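Local coordinates for protein LigF (Sphingobium sp. SYK-6, PDB 4XT0), which cleaves beta-aryl ether bonds in lignin as a beta-etherase of the glutathione S-transferase superfamily, with glutathione bound in its pocket, at residues L88-P93 with V189-S194; A97-W102 with S194-C199; E180-Q185 with P224-W229. All coordinates share one frame; numbering follows the deposited sequence.

How the contacts relate
Past the thioredoxin-like part of the chain, the loop 88-93 leads into helix 93-121, so the first segments of contacts 1 and 2 are nearly adjacent. Helix 161-182 ends in segment 180-185. The chain then returns through 189-194, closing contact 1 over 95 intervening residues, and contact 2 closes directly afterwards at 194-199, sharing Ser194. Contact 3 closes last, at the start of helix 224-235. No pair is nested: each contact crosses the other two. Together they tie the loop before helix 93-121 and the helices 93-121, 161-182, 195-204 and 224-235 into one bundle. Asp197 OD1 joins contacts 2 and 3 by a probable hydrogen bond to Trp229 NE1.

Contact 1. Residues L88-P93 with V189-S194; sequences LRPADP and VDTGYS
Leu88 and Tyr193 make the apolar end of this contact, lying side by side and pointing the same way. The CD2 branch of Leu88 does the touching, 3.8 Å from CE2 of Tyr193, and meets the ring obliquely. With CG of Tyr193 anti to the backbone N (chi1 -176°), the ring runs out alongside the leucine, and Arg236 makes a cation-pi contact with it. At the other end the ring of Pro90 crosses the Thr191 side chain at about a right angle; its CG sits 3.7 Å from the Thr191 hydroxyl OG1.

Two loops of a glutathione S-transferase meet here: 88-93, between helix 70-80 of the thioredoxin-like part and helix 93-121 of the helical part, and 189-194, which leads into helix 195-204. Residues 189-192 of the second loop form a type I turn, closed by Gly192 N donating to Val189 O.

The backbones come closest where the carbonyl O of Leu88 packs 3.3 Å from Ser194 CA; the polar partner of that oxygen is Leu195 N, in the first turn of the next helix, probably a hydrogen bond. Close to this carbonyl is the Ser194 methylene as well, CB to Leu88 O being 3.4 Å.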
ATOM      1  N   LEU A  88      -8.311 -12.008 -14.455  1.00 17.46           N
ATOM      2  CA  LEU A  88      -7.035 -11.385 -14.064  1.00 13.20           C
ATOM      3  C   LEU A  88      -6.683 -11.584 -12.590  1.00 17.10           C
ATOM      4  O   LEU A  88      -5.701 -11.033 -12.111  1.00 13.21           O
ATOM      5  CB  LEU A  88      -7.044  -9.884 -14.399  1.00 15.01           C
ATOM      6  CG  LEU A  88      -7.259  -9.550 -15.891  1.00 15.81           C
ATOM      7  CD1 LEU A  88      -7.465  -8.044 -16.144  1.00 13.43           C
ATOM      8  CD2 LEU A  88      -6.099 -10.068 -16.721  1.00 14.45           C
ATOM      9  N   ARG A  89      -7.471 -12.381 -11.872  1.00 13.51           N
ATOM     10  CA  ARG A  89      -7.047 -12.835 -10.534  1.00 17.29           C
ATOM     11  C   ARG A  89      -7.114 -14.345 -10.490  1.00 13.47           C
ATOM     12  O   ARG A  89      -8.056 -14.928 -11.010  1.00 16.77           O
ATOM     13  CB  ARG A  89      -7.930 -12.265  -9.415  1.00 16.12           C
ATOM     14  CG  ARG A  89      -7.963 -10.750  -9.283  1.00 16.92           C
ATOM     15  CD  ARG A  89      -8.717 -10.355  -7.975  1.00 15.46           C
ATOM     16  NE  ARG A  89     -10.112 -10.773  -8.020  1.00 15.61           N
ATOM     17  CZ  ARG A  89     -11.143 -10.095  -7.507  1.00 16.34           C
ATOM     18  NH1 ARG A  89     -10.963  -8.933  -6.887  1.00 14.86           N
ATOM     19  NH2 ARG A  89     -12.369 -10.586  -7.629  1.00 10.34           N
ATOM     20  N   PRO A  90      -6.116 -14.990  -9.859  1.00 19.82           N
ATOM     21  CA  PRO A  90      -6.165 -16.450  -9.675  1.00 20.70           C
ATOM     22  C   PRO A  90      -7.449 -16.875  -8.967  1.00 17.37           C
ATOM     23  O   PRO A  90      -7.899 -16.154  -8.069  1.00 13.58           O
ATOM     24  CB  PRO A  90      -4.949 -16.746  -8.773  1.00 21.20           C
ATOM     25  CG  PRO A  90      -4.036 -15.563  -8.923  1.00 16.35           C
ATOM     26  CD  PRO A  90      -4.942 -14.367  -9.223  1.00 13.24           C
ATOM     27  N   ALA A  91      -8.017 -18.018  -9.337  1.00 16.97           N
ATOM     28  CA  ALA A  91      -9.160 -18.560  -8.597  1.00 18.95           C
ATOM     29  C   ALA A  91      -8.707 -19.140  -7.243  1.00 25.99           C
ATOM     30  O   ALA A  91      -9.437 -19.108  -6.249  1.00 23.82           O
ATOM     31  CB  ALA A  91      -9.882 -19.636  -9.439  1.00 15.80           C
ATOM     32  N   ASP A  92      -7.495 -19.679  -7.225  1.00 16.19           N
ATOM     33  CA  ASP A  92      -6.889 -20.207  -6.013  1.00 17.19           C
ATOM     34  C   ASP A  92      -6.603 -19.049  -5.038  1.00 16.21           C
ATOM     35  O   ASP A  92      -5.812 -18.164  -5.339  1.00 15.85           O
ATOM     36  CB  ASP A  92      -5.614 -20.975  -6.397  1.00 19.09           C
ATOM     37  CG  ASP A  92      -4.937 -21.658  -5.221  1.00 21.63           C
ATOM     38  OD1 ASP A  92      -4.881 -21.066  -4.118  1.00 23.20           O
ATOM     39  OD2 ASP A  92      -4.445 -22.802  -5.417  1.00 22.30           O
ATOM     40  N   PRO A  93      -7.230 -19.059  -3.850  1.00 17.13           N
ATOM     41  CA  PRO A  93      -7.015 -17.935  -2.914  1.00 12.87           C
ATOM     42  C   PRO A  93      -5.583 -17.758  -2.407  1.00 12.45           C
ATOM     43  O   PRO A  93      -5.204 -16.628  -2.068  1.00 14.38           O
ATOM     44  CB  PRO A  93      -7.954 -18.255  -1.735  1.00 16.80           C
ATOM     45  CG  PRO A  93      -8.356 -19.668  -1.906  1.00 27.01           C
ATOM     46  CD  PRO A  93      -8.219 -20.032  -3.353  1.00 19.33           C
ATOM     47  N   VAL A 189       3.058 -14.377 -10.671  1.00 17.76           N
ATOM     48  CA  VAL A 189       2.448 -15.520  -9.953  1.00 15.26           C
ATOM     49  C   VAL A 189       2.342 -16.690 -10.930  1.00 19.42           C
ATOM     50  O   VAL A 189       1.916 -16.501 -12.073  1.00 20.95           O
ATOM     51  CB  VAL A 189       1.045 -15.162  -9.389  1.00 17.12           C
ATOM     52  CG1 VAL A 189       0.485 -16.297  -8.495  1.00 14.84           C
ATOM     53  CG2 VAL A 189       1.112 -13.824  -8.615  1.00 19.32           C
ATOM     54  N   ASP A 190       2.705 -17.896 -10.497  1.00 20.28           N
ATOM     55  CA  ASP A 190       2.942 -18.978 -11.456  1.00 27.94           C
ATOM     56  C   ASP A 190       1.652 -19.570 -12.032  1.00 24.91           C
ATOM     57  O   ASP A 190       1.701 -20.451 -12.879  1.00 24.40           O
ATOM     58  CB  ASP A 190       3.820 -20.094 -10.841  1.00 32.00           C
ATOM     59  CG  ASP A 190       3.221 -20.737  -9.576  1.00 36.28           C
ATOM     60  OD1 ASP A 190       2.005 -20.609  -9.311  1.00 28.97           O
ATOM     61  OD2 ASP A 190       3.990 -21.428  -8.866  1.00 40.50           O
ATOM     62  N   THR A 191       0.504 -19.078 -11.575  1.00 21.17           N
ATOM     63  CA  THR A 191      -0.780 -19.434 -12.192  1.00 25.79           C
ATOM     64  C   THR A 191      -1.010 -18.640 -13.485  1.00 31.88           C
ATOM     65  O   THR A 191      -1.988 -18.870 -14.203  1.00 26.29           O
ATOM     66  CB  THR A 191      -1.970 -19.176 -11.244  1.00 18.54           C
ATOM     67  OG1 THR A 191      -1.773 -17.927 -10.564  1.00 23.28           O
ATOM     68  CG2 THR A 191      -2.085 -20.300 -10.221  1.00 22.14           C
ATOM     69  N   GLY A 192      -0.116 -17.697 -13.769  1.00 20.14           N
ATOM     70  CA  GLY A 192      -0.177 -16.963 -15.022  1.00 24.10           C
ATOM     71  C   GLY A 192      -0.512 -15.490 -14.867  1.00 20.73           C
ATOM     72  O   GLY A 192      -0.582 -14.961 -13.757  1.00 16.28           O
ATOM     73  N   TYR A 193      -0.716 -14.836 -16.001  1.00 21.67           N
ATOM     74  CA  TYR A 193      -0.927 -13.395 -16.076  1.00 23.44           C
ATOM     75  C   TYR A 193      -2.031 -12.909 -15.158  1.00 21.92           C
ATOM     76  O   TYR A 193      -3.135 -13.460 -15.167  1.00 19.07           O
ATOM     77  CB  TYR A 193      -1.254 -13.039 -17.516  1.00 21.37           C
ATOM     78  CG  TYR A 193      -1.416 -11.576 -17.850  1.00 23.33           C
ATOM     79  CD1 TYR A 193      -0.316 -10.733 -17.917  1.00 22.21           C
ATOM     80  CD2 TYR A 193      -2.670 -11.058 -18.175  1.00 17.18           C
ATOM     81  CE1 TYR A 193      -0.452  -9.398 -18.279  1.00 22.43           C
ATOM     82  CE2 TYR A 193      -2.824  -9.723 -18.546  1.00 18.74           C
ATOM     83  CZ  TYR A 193      -1.707  -8.903 -18.598  1.00 24.47           C
ATOM     84  OH  TYR A 193      -1.821  -7.591 -18.987  1.00 18.85           O
ATOM     85  N   SER A 194      -1.741 -11.870 -14.370  1.00 15.22           N
ATOM     86  CA  SER A 194      -2.694 -11.399 -13.374  1.00 14.69           C
ATOM     87  C   SER A 194      -2.520  -9.905 -13.160  1.00 17.96           C
ATOM     88  O   SER A 194      -1.661  -9.270 -13.789  1.00 16.13           O
ATOM     89  CB  SER A 194      -2.508 -12.148 -12.048  1.00 11.83           C
ATOM     90  OG  SER A 194      -1.371 -11.654 -11.328  1.00 13.45           O
TER

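Contact 2. Residues A97-W102 with S194-C199; sequences AEMRVW and SLADIC
Met99 lays its side chain across the start of helix 195-204, its CG 3.4 Å from Ser194 OG and 3.6 Å from Ala196 N. The methylene thus covers the two ends of a capping bond. CG stands anti to the backbone N (chi1 -174°), which carries the chain out to its neighbour, and Met99 SD then rests 3.8 Å from Leu195 CB before the chain bends at chi3 to send CE back from the helix. One turn further along, the Trp102 CB packs on the methyl of Ala196, CB to CB 3.6 Å. Its indole heads away from this pair and touches Arg177, Leu178 and Thr181 of helix 161-182.

The axes of the two short helical segments are 8.6 Å apart at closest approach and 9° from parallel; small Ala196 at the point of closest register suits that spacing. Ser194 and Asp197 form the capping box, a feature well known at this helix of glutathione S-transferases. Ser194 OG accepts from Ala196 N, while Asp197 OD2 accepts from Ser194 N at 2.9 Å, using its anti lone pair, with an N-H...O angle of 145°. The other carboxylate oxygen, OD1, takes hydrogen bonds from Leu188 N and Trp229 NE1, so the aspartate is gripped at both oxygens. Elsewhere on helix 93-121, Arg100 makes a salt bridge with Asp79 of the second subunit.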
ATOM      1  N   ALA A  97      -3.641 -14.312  -2.955  1.00 12.74           N
ATOM      2  CA  ALA A  97      -2.894 -13.637  -1.885  1.00 11.00           C
ATOM      3  C   ALA A  97      -1.499 -13.218  -2.351  1.00 11.88           C
ATOM      4  O   ALA A  97      -1.046 -12.095  -2.107  1.00 14.57           O
ATOM      5  CB  ALA A  97      -2.786 -14.541  -0.636  1.00 12.07           C
ATOM      6  N   GLU A  98      -0.808 -14.135  -3.008  1.00 12.92           N
ATOM      7  CA  GLU A  98       0.518 -13.848  -3.537  1.00 15.39           C
ATOM      8  C   GLU A  98       0.461 -12.687  -4.541  1.00 17.67           C
ATOM      9  O   GLU A  98       1.337 -11.820  -4.553  1.00 13.83           O
ATOM     10  CB  GLU A  98       1.084 -15.114  -4.184  1.00 19.10           C
ATOM     11  CG  GLU A  98       2.489 -15.020  -4.651  1.00 20.75           C
ATOM     12  CD  GLU A  98       3.033 -16.373  -5.068  1.00 33.62           C
ATOM     13  OE1 GLU A  98       2.650 -17.388  -4.434  1.00 31.14           O
ATOM     14  OE2 GLU A  98       3.827 -16.413  -6.038  1.00 31.62           O
ATOM     15  N   MET A  99      -0.586 -12.677  -5.363  1.00 12.45           N
ATOM     16  CA  MET A  99      -0.852 -11.579  -6.294  1.00 15.72           C
ATOM     17  C   MET A  99      -0.931 -10.213  -5.572  1.00 17.69           C
ATOM     18  O   MET A  99      -0.316  -9.238  -6.014  1.00 16.47           O
ATOM     19  CB  MET A  99      -2.160 -11.847  -7.062  1.00 12.66           C
ATOM     20  CG  MET A  99      -2.492 -10.852  -8.189  1.00 11.86           C
ATOM     21  SD  MET A  99      -4.276 -10.711  -8.559  1.00  8.92           S
ATOM     22  CE  MET A  99      -4.890  -9.961  -7.059  1.00 10.53           C
ATOM     23  N   ARG A 100      -1.677 -10.159  -4.470  1.00 12.35           N
ATOM     24  CA  ARG A 100      -1.851  -8.920  -3.709  1.00 17.03           C
ATOM     25  C   ARG A 100      -0.564  -8.476  -3.052  1.00 16.24           C
ATOM     26  O   ARG A 100      -0.364  -7.279  -2.878  1.00 15.66           O
ATOM     27  CB  ARG A 100      -2.948  -9.060  -2.629  1.00 16.09           C
ATOM     28  CG  ARG A 100      -4.328  -9.306  -3.206  1.00 13.90           C
ATOM     29  CD  ARG A 100      -5.481  -9.112  -2.175  1.00 14.06           C
ATOM     30  NE  ARG A 100      -6.719  -9.099  -2.958  1.00 14.37           N
ATOM     31  CZ  ARG A 100      -7.669 -10.023  -2.897  1.00 14.99           C
ATOM     32  NH1 ARG A 100      -7.579 -11.024  -2.028  1.00 11.47           N
ATOM     33  NH2 ARG A 100      -8.725  -9.926  -3.698  1.00 11.82           N
ATOM     34  N   VAL A 101       0.299  -9.423  -2.668  1.00 12.77           N
ATOM     35  CA  VAL A 101       1.606  -9.055  -2.127  1.00 14.05           C
ATOM     36  C   VAL A 101       2.354  -8.249  -3.202  1.00 17.69           C
ATOM     37  O   VAL A 101       2.970  -7.228  -2.900  1.00 19.91           O
ATOM     38  CB  VAL A 101       2.433 -10.288  -1.685  1.00 15.42           C
ATOM     39  CG1 VAL A 101       3.866  -9.873  -1.299  1.00 18.74           C
ATOM     40  CG2 VAL A 101       1.761 -10.980  -0.489  1.00 14.92           C
ATOM     41  N   TRP A 102       2.270  -8.690  -4.458  1.00 15.71           N
ATOM     42  CA  TRP A 102       2.898  -7.950  -5.564  1.00 15.26           C
ATOM     43  C   TRP A 102       2.256  -6.598  -5.812  1.00 15.81           C
ATOM     44  O   TRP A 102       2.960  -5.625  -6.095  1.00 17.87           O
ATOM     45  CB  TRP A 102       2.849  -8.750  -6.884  1.00 14.74           C
ATOM     46  CG  TRP A 102       3.919  -9.789  -6.993  1.00 16.37           C
ATOM     47  CD1 TRP A 102       3.754 -11.136  -6.933  1.00 15.60           C
ATOM     48  CD2 TRP A 102       5.315  -9.553  -7.177  1.00 18.83           C
ATOM     49  NE1 TRP A 102       4.961 -11.766  -7.069  1.00 17.97           N
ATOM     50  CE2 TRP A 102       5.943 -10.823  -7.209  1.00 23.46           C
ATOM     51  CE3 TRP A 102       6.108  -8.409  -7.311  1.00 16.76           C
ATOM     52  CZ2 TRP A 102       7.319 -10.972  -7.384  1.00 25.68           C
ATOM     53  CZ3 TRP A 102       7.481  -8.560  -7.481  1.00 23.60           C
ATOM     54  CH2 TRP A 102       8.069  -9.833  -7.518  1.00 27.28           C
ATOM     55  N   SER A 194      -1.741 -11.870 -14.370  1.00 15.22           N
ATOM     56  CA  SER A 194      -2.694 -11.399 -13.374  1.00 14.69           C
ATOM     57  C   SER A 194      -2.520  -9.905 -13.160  1.00 17.96           C
ATOM     58  O   SER A 194      -1.661  -9.270 -13.789  1.00 16.13           O
ATOM     59  CB  SER A 194      -2.508 -12.148 -12.048  1.00 11.83           C
ATOM     60  OG  SER A 194      -1.371 -11.654 -11.328  1.00 13.45           O
ATOM     61  N   LEU A 195      -3.351  -9.351 -12.281  1.00 12.96           N
ATOM     62  CA  LEU A 195      -3.210  -7.965 -11.824  1.00 15.78           C
ATOM     63  C   LEU A 195      -1.792  -7.675 -11.285  1.00 20.39           C
ATOM     64  O   LEU A 195      -1.334  -6.542 -11.371  1.00 16.82           O
ATOM     65  CB  LEU A 195      -4.246  -7.635 -10.735  1.00 13.34           C
ATOM     66  CG  LEU A 195      -5.730  -7.709 -11.123  1.00 17.84           C
ATOM     67  CD1 LEU A 195      -6.592  -7.240  -9.951  1.00 14.93           C
ATOM     68  CD2 LEU A 195      -6.022  -6.906 -12.397  1.00 17.33           C
ATOM     69  N   ALA A 196      -1.108  -8.686 -10.740  1.00 14.78           N
ATOM     70  CA  ALA A 196       0.294  -8.496 -10.323  1.00 20.06           C
ATOM     71  C   ALA A 196       1.154  -8.023 -11.480  1.00 17.97           C
ATOM     72  O   ALA A 196       1.937  -7.066 -11.335  1.00 16.91           O
ATOM     73  CB  ALA A 196       0.890  -9.788  -9.750  1.00 14.06           C
ATOM     74  N   ASP A 197       1.051  -8.717 -12.614  1.00 12.47           N
ATOM     75  CA  ASP A 197       1.827  -8.330 -13.792  1.00 17.57           C
ATOM     76  C   ASP A 197       1.439  -6.937 -14.274  1.00 18.36           C
ATOM     77  O   ASP A 197       2.307  -6.113 -14.559  1.00 18.09           O
ATOM     78  CB  ASP A 197       1.663  -9.367 -14.911  1.00 18.10           C
ATOM     79  CG  ASP A 197       2.047 -10.763 -14.446  1.00 23.94           C
ATOM     80  OD1 ASP A 197       3.270 -11.037 -14.317  1.00 22.40           O
ATOM     81  OD2 ASP A 197       1.128 -11.573 -14.173  1.00 19.35           O
ATOM     82  N   ILE A 198       0.137  -6.666 -14.337  1.00 19.45           N
ATOM     83  CA  ILE A 198      -0.357  -5.378 -14.829  1.00 19.83           C
ATOM     84  C   ILE A 198       0.139  -4.207 -13.953  1.00 16.20           C
ATOM     85  O   ILE A 198       0.665  -3.208 -14.463  1.00 21.84           O
ATOM     86  CB  ILE A 198      -1.917  -5.378 -14.895  1.00 19.46           C
ATOM     87  CG1 ILE A 198      -2.404  -6.195 -16.093  1.00 21.67           C
ATOM     88  CG2 ILE A 198      -2.468  -3.961 -14.974  1.00 19.16           C
ATOM     89  CD1 ILE A 198      -3.926  -6.463 -16.051  1.00 19.88           C
ATOM     90  N   CYS A 199       0.012  -4.348 -12.637  1.00 15.08           N
ATOM     91  CA  CYS A 199       0.393  -3.262 -11.729  1.00 16.09           C
ATOM     92  C   CYS A 199       1.899  -3.002 -11.782  1.00 17.06           C
ATOM     93  O   CYS A 199       2.337  -1.849 -11.729  1.00 19.96           O
ATOM     94  CB  CYS A 199      -0.047  -3.575 -10.294  1.00 18.42           C
ATOM     95  SG  CYS A 199      -1.871  -3.576 -10.043  1.00 22.12           S
TER

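Contact 3. Residues E180-Q185 with P224-W229; sequences ETLSKQ and PGLCAW
Leu182 spreads both methyls over one face of the Trp229 indole. CD1 makes a CH-pi contact, 3.6 Å from the centroid of the five-membered ring and 24° off its normal, while CD2 sits over the same face near a pyrrole carbon, Leu182 CD2 to Trp229 CD1 being 3.4 Å. Leu182 holds CG anti to its carbonyl carbon (chi1 -67°), which brings its methyls over the indole; Trp229 swings its ring out with CG anti to the backbone N. The two side chains cross at a slant. The Leu182 CD1 methyl also reaches CD1 of Leu226 at 4.1 Å.

Below the leucine the backbones close up. Gly225, having no side chain, brings its CA within 3.5 Å of Leu182 O, where helix 161-182 ends against the first turn of helix 224-235. A water bridges the two backbones, lying 2.6 Å from Leu182 O and 3.0 Å from Gly225 O; its two protons cannot serve every acceptor nearby at once, so both bonds need not always be made. Glu179 accepts from the amides of Gly225 and Leu226 with its two carboxylate oxygens. Extended Lys184 runs back along its own segment, NZ donating to Glu180 O in the carbonyl plane.

Direct contact between the segments is thus almost wholly apolar, whereas the indole N-H has Asp197 as partner, which probably helps hold the ring's rotation, one face toward Leu182.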
ATOM      1  N   GLU A 180      14.583 -11.620  -9.757  1.00 32.09           N
ATOM      2  CA  GLU A 180      14.609 -12.799  -8.904  1.00 36.47           C
ATOM      3  C   GLU A 180      13.483 -13.779  -9.261  1.00 33.10           C
ATOM      4  O   GLU A 180      13.673 -14.990  -9.220  1.00 34.20           O
ATOM      5  CB  GLU A 180      14.508 -12.362  -7.442  1.00 45.67           C
ATOM      6  CG  GLU A 180      14.514 -13.462  -6.414  1.00 59.53           C
ATOM      7  CD  GLU A 180      14.448 -12.911  -4.996  1.00 73.00           C
ATOM      8  OE1 GLU A 180      14.940 -11.782  -4.768  1.00 71.75           O
ATOM      9  OE2 GLU A 180      13.902 -13.602  -4.109  1.00 83.67           O
ATOM     10  N   THR A 181      12.321 -13.257  -9.645  1.00 28.06           N
ATOM     11  CA  THR A 181      11.186 -14.126  -9.953  1.00 33.62           C
ATOM     12  C   THR A 181      11.076 -14.371 -11.461  1.00 32.53           C
ATOM     13  O   THR A 181      10.925 -15.516 -11.909  1.00 31.16           O
ATOM     14  CB  THR A 181       9.859 -13.536  -9.417  1.00 34.78           C
ATOM     15  OG1 THR A 181       9.877 -13.533  -7.981  1.00 27.43           O
ATOM     16  CG2 THR A 181       8.660 -14.337  -9.914  1.00 27.79           C
ATOM     17  N   LEU A 182      11.198 -13.305 -12.244  1.00 28.92           N
ATOM     18  CA  LEU A 182      10.963 -13.384 -13.693  1.00 29.23           C
ATOM     19  C   LEU A 182      12.081 -14.094 -14.449  1.00 32.38           C
ATOM     20  O   LEU A 182      11.906 -14.487 -15.602  1.00 34.06           O
ATOM     21  CB  LEU A 182      10.746 -11.978 -14.268  1.00 28.75           C
ATOM     22  CG  LEU A 182       9.443 -11.362 -13.741  1.00 30.07           C
ATOM     23  CD1 LEU A 182       9.335  -9.872 -14.086  1.00 34.88           C
ATOM     24  CD2 LEU A 182       8.245 -12.131 -14.293  1.00 26.85           C
ATOM     25  N   SER A 183      13.219 -14.273 -13.791  1.00 31.87           N
ATOM     26  CA  SER A 183      14.294 -15.082 -14.342  1.00 41.73           C
ATOM     27  C   SER A 183      13.981 -16.573 -14.223  1.00 42.40           C
ATOM     28  O   SER A 183      14.742 -17.398 -14.707  1.00 43.25           O
ATOM     29  CB  SER A 183      15.619 -14.778 -13.636  1.00 41.60           C
ATOM     30  OG  SER A 183      15.587 -15.232 -12.285  1.00 36.03           O
ATOM     31  N   LYS A 184      12.866 -16.915 -13.584  1.00 41.21           N
ATOM     32  CA  LYS A 184      12.536 -18.320 -13.340  1.00 40.76           C
ATOM     33  C   LYS A 184      11.159 -18.723 -13.860  1.00 37.51           C
ATOM     34  O   LYS A 184      10.853 -19.905 -13.947  1.00 40.15           O
ATOM     35  CB  LYS A 184      12.626 -18.622 -11.840  1.00 38.52           C
ATOM     36  CG  LYS A 184      14.041 -18.602 -11.311  1.00 57.60           C
ATOM     37  CD  LYS A 184      14.099 -18.167  -9.859  1.00 64.79           C
ATOM     38  CE  LYS A 184      15.544 -17.916  -9.440  1.00 65.78           C
ATOM     39  NZ  LYS A 184      15.649 -17.090  -8.205  1.00 59.12           N
ATOM     40  N   GLN A 185      10.319 -17.748 -14.187  1.00 37.14           N
ATOM     41  CA  GLN A 185       8.967 -18.050 -14.650  1.00 29.80           C
ATOM     42  C   GLN A 185       8.438 -16.887 -15.485  1.00 30.79           C
ATOM     43  O   GLN A 185       9.010 -15.800 -15.444  1.00 31.65           O
ATOM     44  CB  GLN A 185       8.032 -18.349 -13.457  1.00 32.78           C
ATOM     45  CG  GLN A 185       7.896 -17.227 -12.436  1.00 29.85           C
ATOM     46  CD  GLN A 185       7.132 -17.660 -11.184  1.00 33.58           C
ATOM     47  OE1 GLN A 185       7.476 -18.654 -10.550  1.00 39.19           O
ATOM     48  NE2 GLN A 185       6.102 -16.899 -10.820  1.00 26.18           N
ATOM     49  N   PRO A 224      17.693 -10.135 -17.876  1.00 43.75           N
ATOM     50  CA  PRO A 224      17.041 -10.807 -19.006  1.00 39.45           C
ATOM     51  C   PRO A 224      15.626 -11.279 -18.681  1.00 36.60           C
ATOM     52  O   PRO A 224      14.759 -11.222 -19.549  1.00 41.75           O
ATOM     53  CB  PRO A 224      17.960 -12.006 -19.280  1.00 42.11           C
ATOM     54  CG  PRO A 224      18.619 -12.269 -17.978  1.00 46.67           C
ATOM     55  CD  PRO A 224      18.850 -10.903 -17.385  1.00 45.55           C
ATOM     56  N   GLY A 225      15.400 -11.737 -17.453  1.00 35.41           N
ATOM     57  CA  GLY A 225      14.082 -12.170 -17.038  1.00 34.98           C
ATOM     58  C   GLY A 225      13.078 -11.033 -17.120  1.00 36.19           C
ATOM     59  O   GLY A 225      12.012 -11.166 -17.721  1.00 32.88           O
ATOM     60  N   LEU A 226      13.422  -9.914 -16.500  1.00 36.35           N
ATOM     61  CA  LEU A 226      12.578  -8.726 -16.519  1.00 35.86           C
ATOM     62  C   LEU A 226      12.275  -8.275 -17.963  1.00 29.33           C
ATOM     63  O   LEU A 226      11.122  -7.989 -18.311  1.00 27.77           O
ATOM     64  CB  LEU A 226      13.260  -7.602 -15.723  1.00 36.97           C
ATOM     65  CG  LEU A 226      12.586  -6.234 -15.654  1.00 32.91           C
ATOM     66  CD1 LEU A 226      11.198  -6.375 -15.109  1.00 30.69           C
ATOM     67  CD2 LEU A 226      13.402  -5.293 -14.777  1.00 38.25           C
ATOM     68  N   CYS A 227      13.313  -8.233 -18.798  1.00 35.44           N
ATOM     69  CA  CYS A 227      13.152  -7.832 -20.197  1.00 36.16           C
ATOM     70  C   CYS A 227      12.257  -8.768 -21.014  1.00 36.40           C
ATOM     71  O   CYS A 227      11.478  -8.304 -21.844  1.00 32.84           O
ATOM     72  CB  CYS A 227      14.514  -7.721 -20.881  1.00 40.67           C
ATOM     73  SG  CYS A 227      15.525  -6.349 -20.288  1.00 43.12           S
ATOM     74  N   ALA A 228      12.367 -10.078 -20.806  1.00 35.49           N
ATOM     75  CA  ALA A 228      11.513 -11.016 -21.543  1.00 41.50           C
ATOM     76  C   ALA A 228      10.049 -10.853 -21.122  1.00 33.68           C
ATOM     77  O   ALA A 228       9.139 -10.935 -21.947  1.00 35.07           O
ATOM     78  CB  ALA A 228      11.977 -12.456 -21.332  1.00 39.12           C
ATOM     79  N   TRP A 229       9.837 -10.611 -19.832  1.00 35.99           N
ATOM     80  CA  TRP A 229       8.508 -10.348 -19.284  1.00 28.73           C
ATOM     81  C   TRP A 229       7.919  -9.056 -19.872  1.00 28.97           C
ATOM     82  O   TRP A 229       6.763  -9.035 -20.311  1.00 28.84           O
ATOM     83  CB  TRP A 229       8.605 -10.293 -17.755  1.00 24.02           C
ATOM     84  CG  TRP A 229       7.403  -9.807 -16.969  1.00 28.80           C
ATOM     85  CD1 TRP A 229       6.311 -10.545 -16.582  1.00 27.57           C
ATOM     86  CD2 TRP A 229       7.228  -8.499 -16.398  1.00 23.54           C
ATOM     87  NE1 TRP A 229       5.461  -9.764 -15.830  1.00 24.10           N
ATOM     88  CE2 TRP A 229       5.996  -8.518 -15.698  1.00 27.72           C
ATOM     89  CE3 TRP A 229       7.985  -7.323 -16.416  1.00 25.20           C
ATOM     90  CZ2 TRP A 229       5.502  -7.385 -15.032  1.00 25.96           C
ATOM     91  CZ3 TRP A 229       7.492  -6.203 -15.741  1.00 25.81           C
ATOM     92  CH2 TRP A 229       6.263  -6.248 -15.058  1.00 21.94           C
TER
HETATM   93  O   HOH W   1      10.489 -13.722 -17.706  1.00 29.84           O